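Local coordinates for protein SCO1, mitochondrial (Saccharomyces cerevisiae, PDB 2B7K) that is required for accumulation of cytochrome c oxidase subunits 1 and 2, probably as a mitochondrial copper chaperone, at residues N32-E36 with K37-G41. Numbering follows the deposited sequence.
Sequences NEFTE and KNLLG
N38 lays its side chain over one face of the F34 ring: its CB stands over the middle of the ring, 3.5 Å from the centroid, a CH-pi contact. The amide plane runs nearly parallel to the ring, 23° from it. With CG anti to its own carbonyl carbon, N38 turns its amide back along the strand, where OD1 accepts the backbone N-H of T35 at 3.0 Å in an almost straight bond (168°). The N of N38 in turn gives its hydrogen to T35 O at 2.9 Å, so T35 is gripped through both its N and its O by one residue. T35 OG1 is turned between its backbone N and carbonyl carbon (chi1 69°), which lets it accept the N-H of K37, with OG1 3.2 Å from K37 N, an ST turn at the strand's end. One step on, L39 N bonds to E36 O at 3.1 Å. The E36 carboxylate lies beside the aliphatic part of K37, while its OE1 accepts the backbone N-H of F24. At the edge of the F34 ring, CE2 meets L39 CD2 at 4.2 Å; both side chains also pack on Q80 and L82 of strand 80-85. Edge strand 33-35 thus passes through an ST turn into a short 3-10 turn, leading toward strand 44-49 of the thioredoxin-like SCO domain.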
loop_
_atom_site.group_PDB
_atom_site.type_symbol
_atom_site.label_atom_id
_atom_site.label_comp_id
_atom_site.label_asym_id
_atom_site.label_seq_id
_atom_site.Cartn_x
_atom_site.Cartn_y
_atom_site.Cartn_z
ATOM N N ASN A 32 -10.103 -12.254 -5.512
ATOM C CA ASN A 32 -11.260 -11.454 -5.127
ATOM C C ASN A 32 -11.195 -10.042 -5.687
ATOM O O ASN A 32 -10.122 -9.445 -5.781
ATOM C CB ASN A 32 -11.376 -11.356 -3.601
ATOM C CG ASN A 32 -11.385 -12.707 -2.926
ATOM O OD1 ASN A 32 -12.179 -13.582 -3.267
ATOM N ND2 ASN A 32 -10.500 -12.882 -1.954
ATOM N N GLU A 33 -12.350 -9.502 -6.049
ATOM C CA GLU A 33 -12.409 -8.146 -6.572
ATOM C C GLU A 33 -11.986 -7.178 -5.469
ATOM O O GLU A 33 -12.304 -7.383 -4.296
ATOM C CB GLU A 33 -13.835 -7.818 -7.021
ATOM C CG GLU A 33 -14.013 -6.403 -7.555
ATOM C CD GLU A 33 -15.473 -6.040 -7.770
ATOM O OE1 GLU A 33 -16.182 -6.805 -8.455
ATOM O OE2 GLU A 33 -15.911 -4.988 -7.258
ATOM N N PHE A 34 -11.256 -6.133 -5.844
ATOM C CA PHE A 34 -10.820 -5.126 -4.885
ATOM C C PHE A 34 -10.871 -3.780 -5.604
ATOM O O PHE A 34 -10.151 -3.567 -6.579
ATOM C CB PHE A 34 -9.391 -5.412 -4.414
ATOM C CG PHE A 34 -9.004 -4.662 -3.169
ATOM C CD1 PHE A 34 -8.981 -5.305 -1.935
ATOM C CD2 PHE A 34 -8.702 -3.306 -3.224
ATOM C CE1 PHE A 34 -8.665 -4.605 -0.765
ATOM C CE2 PHE A 34 -8.385 -2.594 -2.059
ATOM C CZ PHE A 34 -8.369 -3.250 -0.828
ATOM N N THR A 35 -11.730 -2.884 -5.134
ATOM C CA THR A 35 -11.864 -1.568 -5.752
ATOM C C THR A 35 -11.630 -0.506 -4.693
ATOM O O THR A 35 -11.337 -0.834 -3.543
ATOM C CB THR A 35 -13.271 -1.367 -6.349
ATOM O OG1 THR A 35 -14.229 -1.276 -5.292
ATOM C CG2 THR A 35 -13.636 -2.538 -7.255
ATOM N N GLU A 36 -11.766 0.762 -5.065
ATOM C CA GLU A 36 -11.546 1.828 -4.099
ATOM C C GLU A 36 -12.557 1.743 -2.966
ATOM O O GLU A 36 -12.339 2.299 -1.891
ATOM C CB GLU A 36 -11.603 3.212 -4.768
ATOM C CG GLU A 36 -12.991 3.763 -5.065
ATOM C CD GLU A 36 -13.734 2.976 -6.122
ATOM O OE1 GLU A 36 -13.074 2.330 -6.966
ATOM O OE2 GLU A 36 -14.983 3.018 -6.119
ATOM N N LYS A 37 -13.658 1.036 -3.204
ATOM C CA LYS A 37 -14.691 0.869 -2.184
ATOM C C LYS A 37 -14.181 0.025 -1.014
ATOM O O LYS A 37 -14.699 0.112 0.099
ATOM C CB LYS A 37 -15.932 0.207 -2.790
ATOM C CG LYS A 37 -16.518 0.964 -3.970
ATOM C CD LYS A 37 -16.874 2.392 -3.599
ATOM C CE LYS A 37 -18.008 2.440 -2.590
ATOM N NZ LYS A 37 -19.260 1.854 -3.144
ATOM N N ASN A 38 -13.161 -0.789 -1.264
ATOM C CA ASN A 38 -12.595 -1.634 -0.214
ATOM C C ASN A 38 -11.672 -0.854 0.722
ATOM O O ASN A 38 -11.140 -1.411 1.685
ATOM C CB ASN A 38 -11.834 -2.820 -0.819
ATOM C CG ASN A 38 -12.758 -3.853 -1.449
ATOM O OD1 ASN A 38 -13.097 -3.773 -2.630
ATOM N ND2 ASN A 38 -13.180 -4.827 -0.647
ATOM N N LEU A 39 -11.481 0.432 0.442
ATOM C CA LEU A 39 -10.637 1.276 1.288
ATOM C C LEU A 39 -11.480 1.892 2.399
ATOM O O LEU A 39 -10.959 2.383 3.397
ATOM C CB LEU A 39 -10.019 2.411 0.474
ATOM C CG LEU A 39 -9.088 2.036 -0.681
ATOM C CD1 LEU A 39 -8.557 3.315 -1.317
ATOM C CD2 LEU A 39 -7.943 1.170 -0.163
ATOM N N LEU A 40 -12.792 1.871 2.208
ATOM C CA LEU A 40 -13.716 2.457 3.176
ATOM C C LEU A 40 -13.763 1.734 4.519
ATOM O O LEU A 40 -13.692 0.508 4.583
ATOM C CB LEU A 40 -15.123 2.513 2.572
ATOM C CG LEU A 40 -15.226 3.334 1.282
ATOM C CD1 LEU A 40 -16.639 3.237 0.716
ATOM C CD2 LEU A 40 -14.854 4.785 1.574
ATOM N N GLY A 41 -13.869 2.513 5.592
ATOM C CA GLY A 41 -13.956 1.941 6.925
ATOM C C GLY A 41 -12.657 1.575 7.615
ATOM O O GLY A 41 -12.676 0.962 8.678
#